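PDB 3BJE: nucleoside phosphorylase, putative from Trypanosoma brucei, which catalyses the phosphorolysis of uridine to uracil and ribose 1-phosphate, acting as a homodimer. Local coordinates for residues A312-S317 against D332-R337; G81-T86 against C338-L343; T164-G169 against Q189-I194. All blocks are in the same frame, centred on the assembly; numbering follows the deposited sequence. Where two conformers were deposited one is given.

Interaction 1 of 3, residues A312-S317 against D332-R337. With URA (uracil), chain D.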
ATOM      1  N   ALA A 312      -7.344 -13.694   9.715  1.00 17.92           N
ATOM      2  CA  ALA A 312      -6.561 -14.590  10.544  1.00 18.00           C
ATOM      3  C   ALA A 312      -5.191 -14.628   9.908  1.00 20.21           C
ATOM      4  O   ALA A 312      -5.089 -14.785   8.703  1.00 18.78           O
ATOM      5  CB  ALA A 312      -7.171 -15.994  10.589  1.00 19.89           C
ATOM      6  N   CYS A 313      -4.139 -14.483  10.709  1.00 16.58           N
ATOM      7  CA  CYS A 313      -2.796 -14.379  10.159  1.00 17.21           C
ATOM      8  C   CYS A 313      -1.822 -15.251  10.916  1.00 18.30           C
ATOM      9  O   CYS A 313      -1.850 -15.271  12.131  1.00 18.69           O
ATOM     10  CB  CYS A 313      -2.308 -12.936  10.230  1.00 16.63           C
ATOM     11  SG  CYS A 313      -3.316 -11.733   9.328  1.00 20.39           S
ATOM     12  N   VAL A 314      -0.946 -15.933  10.183  1.00 18.47           N
ATOM     13  CA  VAL A 314       0.085 -16.755  10.772  1.00 19.89           C
ATOM     14  C   VAL A 314       1.193 -15.855  11.342  1.00 19.41           C
ATOM     15  O   VAL A 314       1.699 -14.973  10.651  1.00 19.88           O
ATOM     16  CB  VAL A 314       0.670 -17.753   9.716  1.00 19.18           C
ATOM     17  CG1 VAL A 314       1.796 -18.609  10.297  1.00 16.93           C
ATOM     18  CG2 VAL A 314      -0.433 -18.657   9.152  1.00 18.85           C
ATOM     19  N   VAL A 315       1.589 -16.119  12.590  1.00 17.75           N
ATOM     20  CA  VAL A 315       2.611 -15.300  13.253  1.00 19.18           C
ATOM     21  C   VAL A 315       3.986 -15.720  12.748  1.00 20.58           C
ATOM     22  O   VAL A 315       4.482 -16.783  13.107  1.00 20.75           O
ATOM     23  CB  VAL A 315       2.516 -15.407  14.793  1.00 19.94           C
ATOM     24  CG1 VAL A 315       3.638 -14.609  15.508  1.00 20.90           C
ATOM     25  CG2 VAL A 315       1.156 -14.936  15.266  1.00 15.57           C
ATOM     26  N   VAL A 316       4.586 -14.897  11.891  1.00 19.48           N
ATOM     27  CA  VAL A 316       5.905 -15.185  11.319  1.00 19.63           C
ATOM     28  C   VAL A 316       7.030 -14.345  11.928  1.00 22.77           C
ATOM     29  O   VAL A 316       8.203 -14.575  11.641  1.00 25.10           O
ATOM     30  CB  VAL A 316       5.913 -15.001   9.795  1.00 21.50           C
ATOM     31  CG1 VAL A 316       4.881 -15.916   9.132  1.00 21.73           C
ATOM     32  CG2 VAL A 316       5.648 -13.533   9.426  1.00 22.97           C
ATOM     33  N   SER A 317       6.673 -13.382  12.768  1.00 23.13           N
ATOM     34  CA  SER A 317       7.667 -12.566  13.445  0.50 24.39           C
ATOM     35  C   SER A 317       7.261 -12.390  14.891  1.00 24.42           C
ATOM     36  O   SER A 317       6.174 -11.907  15.194  1.00 22.11           O
ATOM     37  CB  SER A 317       7.795 -11.202  12.776  0.50 22.56           C
ATOM     38  OG  SER A 317       8.682 -10.374  13.511  0.50 24.01           O
ATOM     39  N   ASP A 332       5.400 -22.891   5.678  1.00 25.10           N
ATOM     40  CA  ASP A 332       4.674 -23.580   4.614  1.00 24.52           C
ATOM     41  C   ASP A 332       3.700 -24.597   5.210  1.00 24.47           C
ATOM     42  O   ASP A 332       2.560 -24.700   4.768  1.00 23.28           O
ATOM     43  CB  ASP A 332       5.648 -24.307   3.675  1.00 25.64           C
ATOM     44  CG  ASP A 332       6.484 -23.356   2.825  1.00 28.58           C
ATOM     45  OD1 ASP A 332       6.212 -22.134   2.803  1.00 30.78           O
ATOM     46  OD2 ASP A 332       7.422 -23.849   2.164  1.00 31.64           O
ATOM     47  N   ALA A 333       4.161 -25.336   6.213  1.00 23.36           N
ATOM     48  CA  ALA A 333       3.342 -26.356   6.875  1.00 22.60           C
ATOM     49  C   ALA A 333       2.188 -25.738   7.663  1.00 22.74           C
ATOM     50  O   ALA A 333       1.057 -26.237   7.631  1.00 22.80           O
ATOM     51  CB  ALA A 333       4.209 -27.216   7.792  1.00 22.29           C
ATOM     52  N   ALA A 334       2.482 -24.658   8.379  1.00 21.94           N
ATOM     53  CA  ALA A 334       1.454 -23.945   9.125  1.00 21.34           C
ATOM     54  C   ALA A 334       0.423 -23.358   8.172  1.00 21.79           C
ATOM     55  O   ALA A 334      -0.777 -23.450   8.419  1.00 23.13           O
ATOM     56  CB  ALA A 334       2.079 -22.847   9.999  1.00 21.71           C
ATOM     57  N   MET A 335       0.896 -22.783   7.068  1.00 23.72           N
ATOM     58  CA  MET A 335      -0.002 -22.157   6.106  1.00 24.23           C
ATOM     59  C   MET A 335      -0.921 -23.197   5.465  1.00 24.43           C
ATOM     60  O   MET A 335      -2.087 -22.912   5.233  1.00 25.94           O
ATOM     61  CB  MET A 335       0.785 -21.383   5.041  1.00 25.44           C
ATOM     62  CG  MET A 335      -0.064 -20.459   4.178  1.00 27.95           C
ATOM     63  SD  MET A 335      -1.027 -19.232   5.104  1.00 24.28           S
ATOM     64  CE  MET A 335       0.251 -18.087   5.654  1.00 25.33           C
ATOM     65  N   LYS A 336      -0.421 -24.414   5.225  1.00 23.62           N
ATOM     66  CA  LYS A 336      -1.268 -25.472   4.672  1.00 24.62           C
ATOM     67  C   LYS A 336      -2.430 -25.807   5.620  1.00 23.00           C
ATOM     68  O   LYS A 336      -3.566 -25.938   5.180  1.00 25.23           O
ATOM     69  CB  LYS A 336      -0.443 -26.719   4.326  1.00 25.50           C
ATOM     70  CG  LYS A 336       0.464 -26.492   3.125  1.00 30.00           C
ATOM     71  CD  LYS A 336       1.197 -27.741   2.675  1.00 33.21           C
ATOM     72  CE  LYS A 336       2.463 -27.377   1.874  1.00 39.46           C
ATOM     73  NZ  LYS A 336       2.234 -26.330   0.827  1.00 43.32           N
ATOM     74  N   ARG A 337      -2.154 -25.890   6.918  1.00 23.78           N
ATOM     75  CA  ARG A 337      -3.215 -26.153   7.901  1.00 23.00           C
ATOM     76  C   ARG A 337      -4.215 -25.010   7.923  1.00 23.23           C
ATOM     77  O   ARG A 337      -5.416 -25.220   7.990  1.00 24.19           O
ATOM     78  CB  ARG A 337      -2.641 -26.323   9.309  1.00 22.77           C
ATOM     79  CG  ARG A 337      -1.745 -27.534   9.475  1.00 20.25           C
ATOM     80  CD  ARG A 337      -1.400 -27.737  10.942  1.00 23.88           C
ATOM     81  NE  ARG A 337      -0.455 -26.731  11.423  1.00 23.03           N
ATOM     82  CZ  ARG A 337       0.871 -26.853  11.375  1.00 24.89           C
ATOM     83  NH1 ARG A 337       1.459 -27.941  10.883  1.00 28.49           N
ATOM     84  NH2 ARG A 337       1.625 -25.871  11.844  1.00 26.39           N
TER
HETATM   85  N1  URA D 501       3.849  -8.900   8.422  1.00 23.69           N
HETATM   86  C2  URA D 501       3.844  -7.676   8.995  1.00 17.09           C
HETATM   87  O2  URA D 501       3.167  -6.716   8.508  1.00 16.44           O
HETATM   88  N3  URA D 501       4.574  -7.454  10.077  1.00 18.01           N
HETATM   89  C4  URA D 501       5.331  -8.425  10.623  1.00 19.21           C
HETATM   90  O4  URA D 501       5.990  -8.158  11.642  1.00 20.74           O
HETATM   91  C5  URA D 501       5.361  -9.679  10.045  1.00 21.54           C
HETATM   92  C6  URA D 501       4.592  -9.895   8.917  1.00 22.36           C
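Val314, on strand 312-317, drops its two methyls onto the helix 332-337 and meets it at two places of unequal closeness. The tight one is CG2, which sits 3.6 Å from Met335 CE, the two side chains running at a slant to one another. Met335 reaches this spot by folding: CG leaves anti to the backbone N (chi1 -168°), then bends at chi2 (56°) and chi3 (72°) bring the terminal methyl round to the strand. The sulfur follows at longer range, SD standing 4.1 Å from Val314 CG2. On the other branch the packing is slack, with Val314 CG1 4.3 Å from Ala334 CB. Leu331, on the same helix, also touches Val314.

The far side of the helix faces solvent and carries charge: Asp332 and Lys336 are exposed, while Arg337 lies back along its own helix, Ala334 CA standing 3.3 Å above the plane of its guanidinium, toward the rim, and its NE is hydrogen-bonded to Gln237 OE1. Beyond Val314 the strand leads into the active site. Val316 CG2 lies 3.8 Å from C6 of the bound uracil and Ser317 CB 3.7 Å from its O4. The backbone of Val314 pairs with Gly147 and Cys149 of the parallel strand 142-151. With only methyl groups and a thioether sulfur meeting here, the C-terminal helix is joined by dispersion and exclusion of water to the strand whose end lines the uracil pocket, where Gln254 and Arg256 hydrogen-bond the base.

Interaction 2 of 3, residues G81-T86 against C338-L343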
ATOM      1  N   GLY A  81     -13.243 -21.091  -7.859  1.00 18.44           N
ATOM      2  CA  GLY A  81     -13.663 -22.484  -8.012  1.00 18.38           C
ATOM      3  C   GLY A  81     -14.713 -22.770  -6.960  1.00 18.74           C
ATOM      4  O   GLY A  81     -15.519 -21.902  -6.641  1.00 17.18           O
ATOM      5  N   THR A  82     -14.692 -23.987  -6.431  1.00 18.85           N
ATOM      6  CA  THR A  82     -15.587 -24.377  -5.343  1.00 16.05           C
ATOM      7  C   THR A  82     -14.787 -25.116  -4.297  1.00 16.91           C
ATOM      8  O   THR A  82     -13.722 -25.660  -4.589  1.00 17.41           O
ATOM      9  CB  THR A  82     -16.758 -25.280  -5.833  1.00 15.98           C
ATOM     10  OG1 THR A  82     -16.233 -26.489  -6.406  1.00 17.98           O
ATOM     11  CG2 THR A  82     -17.639 -24.581  -6.870  1.00 18.94           C
ATOM     12  N   TYR A  83     -15.316 -25.106  -3.074  1.00 17.55           N
ATOM     13  CA  TYR A  83     -14.766 -25.875  -1.963  1.00 17.05           C
ATOM     14  C   TYR A  83     -15.926 -26.590  -1.311  1.00 18.40           C
ATOM     15  O   TYR A  83     -16.856 -25.939  -0.838  1.00 17.64           O
ATOM     16  CB  TYR A  83     -14.070 -24.978  -0.932  1.00 21.00           C
ATOM     17  CG  TYR A  83     -13.462 -25.775   0.214  1.00 19.22           C
ATOM     18  CD1 TYR A  83     -12.280 -26.490   0.040  1.00 21.59           C
ATOM     19  CD2 TYR A  83     -14.081 -25.830   1.455  1.00 19.94           C
ATOM     20  CE1 TYR A  83     -11.730 -27.233   1.074  1.00 25.26           C
ATOM     21  CE2 TYR A  83     -13.531 -26.586   2.509  1.00 20.81           C
ATOM     22  CZ  TYR A  83     -12.358 -27.274   2.304  1.00 24.67           C
ATOM     23  OH  TYR A  83     -11.808 -28.014   3.332  1.00 25.38           O
ATOM     24  N   LYS A  84     -15.881 -27.923  -1.327  1.00 19.20           N
ATOM     25  CA  LYS A  84     -16.987 -28.752  -0.846  1.00 19.54           C
ATOM     26  C   LYS A  84     -18.290 -28.338  -1.516  1.00 18.70           C
ATOM     27  O   LYS A  84     -19.371 -28.404  -0.925  1.00 20.96           O
ATOM     28  CB  LYS A  84     -17.051 -28.737   0.688  1.00 20.02           C
ATOM     29  CG  LYS A  84     -15.832 -29.403   1.307  1.00 21.80           C
ATOM     30  CD  LYS A  84     -15.964 -29.628   2.796  1.00 26.42           C
ATOM     31  CE  LYS A  84     -14.872 -30.593   3.283  1.00 31.63           C
ATOM     32  NZ  LYS A  84     -14.800 -30.740   4.785  1.00 36.03           N
ATOM     33  N   GLY A  85     -18.168 -27.942  -2.775  1.00 18.61           N
ATOM     34  CA  GLY A  85     -19.293 -27.531  -3.582  1.00 19.35           C
ATOM     35  C   GLY A  85     -19.725 -26.087  -3.496  1.00 19.57           C
ATOM     36  O   GLY A  85     -20.535 -25.655  -4.292  1.00 21.56           O
ATOM     37  N   THR A  86     -19.182 -25.324  -2.551  1.00 16.52           N
ATOM     38  CA  THR A  86     -19.541 -23.915  -2.397  1.00 17.54           C
ATOM     39  C   THR A  86     -18.573 -23.021  -3.181  1.00 17.97           C
ATOM     40  O   THR A  86     -17.360 -23.189  -3.072  1.00 18.62           O
ATOM     41  CB  THR A  86     -19.488 -23.518  -0.919  1.00 17.19           C
ATOM     42  OG1 THR A  86     -20.476 -24.285  -0.203  1.00 18.88           O
ATOM     43  CG2 THR A  86     -19.741 -22.012  -0.727  1.00 16.93           C
ATOM     44  N   CYS A 338      -3.706 -23.785   7.879  1.00 21.63           N
ATOM     45  CA  CYS A 338      -4.550 -22.616   8.043  1.00 22.84           C
ATOM     46  C   CYS A 338      -5.400 -22.360   6.805  1.00 22.51           C
ATOM     47  O   CYS A 338      -6.508 -21.840   6.924  1.00 23.65           O
ATOM     48  CB  CYS A 338      -3.704 -21.396   8.391  1.00 24.25           C
ATOM     49  SG  CYS A 338      -2.970 -21.562  10.038  1.00 22.40           S
ATOM     50  N   ILE A 339      -4.877 -22.704   5.628  1.00 22.22           N
ATOM     51  CA  ILE A 339      -5.664 -22.588   4.398  1.00 21.77           C
ATOM     52  C   ILE A 339      -6.920 -23.444   4.523  1.00 22.96           C
ATOM     53  O   ILE A 339      -8.021 -22.977   4.246  1.00 21.87           O
ATOM     54  CB  ILE A 339      -4.876 -22.980   3.138  1.00 21.34           C
ATOM     55  CG1 ILE A 339      -3.806 -21.929   2.830  1.00 21.57           C
ATOM     56  CG2 ILE A 339      -5.819 -23.126   1.917  1.00 20.33           C
ATOM     57  CD1 ILE A 339      -2.751 -22.404   1.846  1.00 23.66           C
ATOM     58  N   LYS A 340      -6.755 -24.695   4.946  1.00 23.29           N
ATOM     59  CA  LYS A 340      -7.900 -25.584   5.092  1.00 25.55           C
ATOM     60  C   LYS A 340      -8.877 -25.055   6.136  1.00 24.76           C
ATOM     61  O   LYS A 340     -10.086 -25.064   5.934  1.00 25.14           O
ATOM     62  CB  LYS A 340      -7.461 -27.000   5.477  1.00 26.72           C
ATOM     63  CG  LYS A 340      -8.606 -27.978   5.414  1.00 34.73           C
ATOM     64  CD  LYS A 340      -8.176 -29.395   5.757  1.00 39.54           C
ATOM     65  CE  LYS A 340      -9.368 -30.353   5.722  1.00 44.17           C
ATOM     66  NZ  LYS A 340     -10.482 -29.879   6.590  1.00 46.31           N
ATOM     67  N   ILE A 341      -8.343 -24.601   7.260  1.00 23.29           N
ATOM     68  CA  ILE A 341      -9.166 -24.025   8.318  1.00 23.76           C
ATOM     69  C   ILE A 341      -9.994 -22.837   7.798  1.00 21.86           C
ATOM     70  O   ILE A 341     -11.182 -22.727   8.109  1.00 24.33           O
ATOM     71  CB  ILE A 341      -8.282 -23.584   9.521  1.00 24.28           C
ATOM     72  CG1 ILE A 341      -7.828 -24.810  10.317  1.00 23.48           C
ATOM     73  CG2 ILE A 341      -9.006 -22.581  10.411  1.00 21.52           C
ATOM     74  CD1 ILE A 341      -6.651 -24.553  11.242  1.00 22.16           C
ATOM     75  N   ILE A 342      -9.360 -21.943   7.044  1.00 20.56           N
ATOM     76  CA  ILE A 342     -10.063 -20.758   6.529  1.00 22.26           C
ATOM     77  C   ILE A 342     -11.094 -21.109   5.447  1.00 23.37           C
ATOM     78  O   ILE A 342     -12.165 -20.506   5.402  1.00 22.69           O
ATOM     79  CB  ILE A 342      -9.078 -19.672   6.039  1.00 22.41           C
ATOM     80  CG1 ILE A 342      -8.266 -19.141   7.224  1.00 23.35           C
ATOM     81  CG2 ILE A 342      -9.834 -18.521   5.372  1.00 22.77           C
ATOM     82  CD1 ILE A 342      -9.128 -18.516   8.299  1.00 23.75           C
ATOM     83  N   LEU A 343     -10.790 -22.083   4.590  1.00 22.55           N
ATOM     84  CA  LEU A 343     -11.774 -22.541   3.602  1.00 23.01           C
ATOM     85  C   LEU A 343     -12.987 -23.122   4.320  1.00 22.65           C
ATOM     86  O   LEU A 343     -14.141 -22.837   3.962  1.00 23.61           O
ATOM     87  CB  LEU A 343     -11.153 -23.551   2.637  1.00 22.18           C
ATOM     88  CG  LEU A 343     -10.257 -22.930   1.551  1.00 23.49           C
ATOM     89  CD1 LEU A 343      -9.369 -23.973   0.857  1.00 23.93           C
ATOM     90  CD2 LEU A 343     -11.082 -22.161   0.518  1.00 25.85           C
TER
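Tyr83 and Leu343 mark the closest backbone approach, their CA atoms 7.1 Å apart, where the end of strand 76-83 turns beside the helix 338-343. Tyr83 to Thr86 form a type I' turn, closed by Tyr83 N to Thr86 O at 2.8 Å and by Thr86 N to Tyr83 O at 3.0 Å, so that Lys84 and Gly85 make the tip of a two-residue beta hairpin. Tyr83 swings its ring from the hairpin toward the helix because CG stands opposite the backbone N (chi1 -179°).

Leu343 sits over the face of that ring. Its CB stands 3.7 Å from the ring centroid and 5° off the normal, a well-centred CH-pi contact, and its CD1 reaches the rim at Tyr83 CD1, 3.9 Å away. The opposite face is lined near its rim by Lys84 CG, 3.8 Å above the ring plane, and the aromatic ring is thereby clasped between leucine and lysine. Lys340 runs across the phenol end at about a right angle, with CG 3.8 Å from Tyr83 OH. The hydroxyl itself is hydrogen-bonded to Glu344 OE2, an oxygen that also takes a salt bridge from Lys84 NZ and a long, weak ion pair from Lys340 NZ; one carboxylate thus gathers both lysines and the tyrosine.

Around the hairpin, Asp63 accepts bonds from Lys84 N, Gly85 N and Thr82 OG1. On the helix, Leu343 also touches Tyr61 and Ile47, Ile342 packs on strands 45-49 and 142-151, and Ile341 turns to helix 213-228, placing this helix between the hairpin and that second helix.

Interaction 3 of 3, residues T164-G169 against Q189-I194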
ATOM      1  N   THR A 164      -8.515 -12.150  14.235  1.00 17.54           N
ATOM      2  CA  THR A 164      -8.921 -10.794  14.576  1.00 16.57           C
ATOM      3  C   THR A 164     -10.318 -10.751  15.175  1.00 16.47           C
ATOM      4  O   THR A 164     -11.240 -11.357  14.613  1.00 16.58           O
ATOM      5  CB  THR A 164      -8.941  -9.901  13.315  1.00 15.63           C
ATOM      6  OG1 THR A 164      -7.619  -9.843  12.762  1.00 16.87           O
ATOM      7  CG2 THR A 164      -9.439  -8.476  13.636  1.00 15.86           C
ATOM      8  N   ARG A 165     -10.450 -10.110  16.344  1.00 17.15           N
ATOM      9  CA  ARG A 165     -11.749  -9.656  16.824  0.50 14.62           C
ATOM     10  C   ARG A 165     -11.810  -8.153  16.548  1.00 15.44           C
ATOM     11  O   ARG A 165     -12.326  -7.754  15.533  1.00 17.20           O
ATOM     12  CB  ARG A 165     -12.000 -10.001  18.295  0.50 14.12           C
ATOM     13  CG  ARG A 165     -13.442  -9.748  18.684  0.50 14.43           C
ATOM     14  CD  ARG A 165     -13.744 -10.051  20.136  0.50 15.30           C
ATOM     15  NE  ARG A 165     -13.716 -11.475  20.489  0.50 15.83           N
ATOM     16  CZ  ARG A 165     -12.826 -12.040  21.315  0.50 15.99           C
ATOM     17  NH1 ARG A 165     -11.846 -11.336  21.863  0.50 16.09           N
ATOM     18  NH2 ARG A 165     -12.912 -13.337  21.592  0.50 18.06           N
ATOM     19  N   HIS A 166     -11.237  -7.314  17.416  1.00 15.23           N
ATOM     20  CA  HIS A 166     -11.181  -5.871  17.145  1.00 14.27           C
ATOM     21  C   HIS A 166      -9.922  -5.521  16.372  1.00 14.06           C
ATOM     22  O   HIS A 166      -8.988  -6.312  16.291  1.00 16.08           O
ATOM     23  CB  HIS A 166     -11.244  -5.076  18.459  1.00 14.41           C
ATOM     24  CG  HIS A 166     -12.510  -5.309  19.228  1.00 14.08           C
ATOM     25  ND1 HIS A 166     -12.612  -6.267  20.211  1.00 15.95           N
ATOM     26  CD2 HIS A 166     -13.736  -4.731  19.139  1.00 18.35           C
ATOM     27  CE1 HIS A 166     -13.840  -6.266  20.703  1.00 15.34           C
ATOM     28  NE2 HIS A 166     -14.541  -5.332  20.082  1.00 16.31           N
ATOM     29  N   ALA A 167      -9.935  -4.339  15.768  1.00 15.00           N
ATOM     30  CA  ALA A 167      -8.803  -3.844  14.999  1.00 16.42           C
ATOM     31  C   ALA A 167      -8.501  -2.397  15.375  1.00 16.95           C
ATOM     32  O   ALA A 167      -9.406  -1.609  15.618  1.00 14.30           O
ATOM     33  CB  ALA A 167      -9.117  -3.907  13.522  1.00 15.68           C
ATOM     34  N   ILE A 168      -7.212  -2.072  15.406  1.00 15.05           N
ATOM     35  CA  ILE A 168      -6.735  -0.698  15.510  1.00 15.00           C
ATOM     36  C   ILE A 168      -6.144  -0.295  14.175  1.00 15.47           C
ATOM     37  O   ILE A 168      -5.233  -0.957  13.674  1.00 14.99           O
ATOM     38  CB  ILE A 168      -5.644  -0.557  16.569  1.00 15.11           C
ATOM     39  CG1 ILE A 168      -6.162  -0.975  17.952  1.00 17.21           C
ATOM     40  CG2 ILE A 168      -5.122   0.897  16.627  1.00 16.44           C
ATOM     41  CD1 ILE A 168      -5.061  -1.483  18.874  1.00 18.14           C
ATOM     42  N   GLY A 169      -6.684   0.771  13.583  1.00 14.76           N
ATOM     43  CA  GLY A 169      -6.133   1.366  12.376  1.00 15.23           C
ATOM     44  C   GLY A 169      -5.091   2.391  12.742  1.00 15.43           C
ATOM     45  O   GLY A 169      -5.422   3.488  13.158  1.00 15.73           O
ATOM     46  N   GLN A 189     -14.622   2.320  21.583  1.00 17.40           N
ATOM     47  CA  GLN A 189     -14.279   3.582  22.243  1.00 19.86           C
ATOM     48  C   GLN A 189     -13.238   3.362  23.343  1.00 19.67           C
ATOM     49  O   GLN A 189     -12.324   4.186  23.520  1.00 18.88           O
ATOM     50  CB  GLN A 189     -15.519   4.236  22.847  1.00 19.64           C
ATOM     51  CG  GLN A 189     -16.437   4.863  21.823  1.00 17.10           C
ATOM     52  CD  GLN A 189     -17.740   5.317  22.423  1.00 22.43           C
ATOM     53  OE1 GLN A 189     -17.761   5.961  23.471  1.00 26.07           O
ATOM     54  NE2 GLN A 189     -18.846   4.971  21.772  1.00 22.17           N
ATOM     55  N   GLU A 190     -13.371   2.259  24.079  1.00 17.67           N
ATOM     56  CA  GLU A 190     -12.433   1.920  25.143  1.00 18.59           C
ATOM     57  C   GLU A 190     -11.049   1.576  24.575  1.00 17.83           C
ATOM     58  O   GLU A 190     -10.025   2.029  25.090  1.00 18.99           O
ATOM     59  CB  GLU A 190     -12.987   0.756  25.973  1.00 21.00           C
ATOM     60  CG  GLU A 190     -12.108   0.328  27.142  1.00 20.44           C
ATOM     61  CD  GLU A 190     -11.913   1.403  28.220  1.00 24.44           C
ATOM     62  OE1 GLU A 190     -12.521   2.509  28.154  1.00 24.88           O
ATOM     63  OE2 GLU A 190     -11.124   1.121  29.146  1.00 24.95           O
ATOM     64  N   ILE A 191     -11.019   0.799  23.492  1.00 17.31           N
ATOM     65  CA  ILE A 191      -9.751   0.499  22.819  1.00 18.82           C
ATOM     66  C   ILE A 191      -9.067   1.803  22.398  1.00 17.82           C
ATOM     67  O   ILE A 191      -7.894   2.009  22.680  1.00 19.50           O
ATOM     68  CB  ILE A 191      -9.950  -0.441  21.588  1.00 18.57           C
ATOM     69  CG1 ILE A 191     -10.330  -1.848  22.058  1.00 18.14           C
ATOM     70  CG2 ILE A 191      -8.687  -0.476  20.718  1.00 18.31           C
ATOM     71  CD1 ILE A 191     -10.804  -2.786  20.944  1.00 20.51           C
ATOM     72  N   ARG A 192      -9.800   2.683  21.729  1.00 17.16           N
ATOM     73  CA  ARG A 192      -9.200   3.927  21.267  1.00 17.95           C
ATOM     74  C   ARG A 192      -8.664   4.745  22.441  1.00 18.33           C
ATOM     75  O   ARG A 192      -7.560   5.295  22.355  1.00 19.13           O
ATOM     76  CB  ARG A 192     -10.173   4.768  20.459  1.00 21.46           C
ATOM     77  CG  ARG A 192      -9.447   5.847  19.706  1.00 22.55           C
ATOM     78  CD  ARG A 192     -10.361   6.609  18.789  1.00 22.27           C
ATOM     79  NE  ARG A 192      -9.570   7.507  17.947  1.00 23.25           N
ATOM     80  CZ  ARG A 192      -9.142   8.708  18.314  1.00 25.08           C
ATOM     81  NH1 ARG A 192      -9.418   9.204  19.515  1.00 23.67           N
ATOM     82  NH2 ARG A 192      -8.432   9.429  17.462  1.00 24.46           N
ATOM     83  N   ARG A 193      -9.436   4.827  23.525  1.00 18.27           N
ATOM     84  CA  ARG A 193      -9.030   5.594  24.705  1.00 18.67           C
ATOM     85  C   ARG A 193      -7.723   5.041  25.269  1.00 16.97           C
ATOM     86  O   ARG A 193      -6.797   5.799  25.558  1.00 18.34           O
ATOM     87  CB  ARG A 193     -10.125   5.578  25.797  1.00 18.62           C
ATOM     88  CG  ARG A 193      -9.757   6.357  27.055  1.00 19.48           C
ATOM     89  CD  ARG A 193     -10.791   6.179  28.148  1.00 21.49           C
ATOM     90  NE  ARG A 193     -10.694   4.893  28.843  1.00 24.27           N
ATOM     91  CZ  ARG A 193      -9.919   4.656  29.905  1.00 26.25           C
ATOM     92  NH1 ARG A 193      -9.110   5.593  30.388  1.00 26.48           N
ATOM     93  NH2 ARG A 193      -9.930   3.454  30.474  1.00 28.99           N
ATOM     94  N   ILE A 194      -7.651   3.728  25.449  1.00 18.65           N
ATOM     95  CA  ILE A 194      -6.473   3.110  26.031  1.00 16.29           C
ATOM     96  C   ILE A 194      -5.265   3.299  25.124  1.00 17.78           C
ATOM     97  O   ILE A 194      -4.197   3.694  25.573  1.00 17.79           O
ATOM     98  CB  ILE A 194      -6.722   1.608  26.342  1.00 17.82           C
ATOM     99  CG1 ILE A 194      -7.726   1.462  27.484  1.00 19.30           C
ATOM    100  CG2 ILE A 194      -5.428   0.879  26.699  1.00 17.04           C
ATOM    101  CD1 ILE A 194      -7.195   1.883  28.859  1.00 21.46           C
TER
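Ile191 brings its terminal methyl to the root of the His166 imidazole, approaching the ring obliquely. CD1 lies 3.4 Å from His166 CB and 3.5 Å from CG, with ND1 and CD2 both at 4.0 Å, so the methyl is centred on the stem where the ring begins. The other flat pair lies on the helix: Glu190 lies at the edge of the Arg193 guanidinium, in its plane, and is gripped side-on through two nitrogens. NE bonds OE1 at 3.1 Å, almost straight at 169°, yet approaches that oxygen from above the carboxylate plane (39° out of it); NH2 bonds OE2 at 2.9 Å from the syn side. This salt bridge spans just under one turn of the helix and would hold both groups against rotation.

The segment 164-169 comes from strand 161-169, which turns a corner at Arg165 and His166, so that the strands before and after it belong to different sheets or faces, in keeping with the curled, mixed beta core of this phosphorylase superfamily, with helices laid on its outside. Ahead of the corner Thr164 pairs with Ala311; at and past it Arg165 pairs with Gly242, His166 with Thr244 and Ala167 with Ser209. Helix 186-198 covers the corner at His166 and the strand beyond it.

Ile191 serves as the wedge. Its extended chain (chi2 169°) carries CD1 to His166, while the CG2 branch turns to Ile168, 3.8 Å from CG1 and 4.2 Å from CD1 of that residue. The polar end of the histidine has a separate anchor: ND1 is hydrogen-bonded to Glu286 OE2. Thr243, Phe279 and Leu281 also touch Ile191, and Arg192 leads off to a salt bridge with Asp205.

Overall arrangement
From the N terminus, interaction 2 opens first, at the hairpin tip 81-86, and closes last, when helix 329-348 returns to it with 251 residues between. Within that long loop lie the other two contacts, in series: interaction 3 closes a short excursion of 19 residues from the bent strand 161-169 to helix 186-198, and interaction 1 links strand 308-318 to the C-terminal helix over 14 residues. None cross. Interactions 1 and 2 occupy consecutive parts of that helix and touch, through Ala312 on Ile342 and Val314 on Cys338. Interaction 3 stands apart, about 30 Å from interaction 2 between centres; strands 161-169 and 308-318 are neighbours, which sets it beside interaction 1, though the two do not touch.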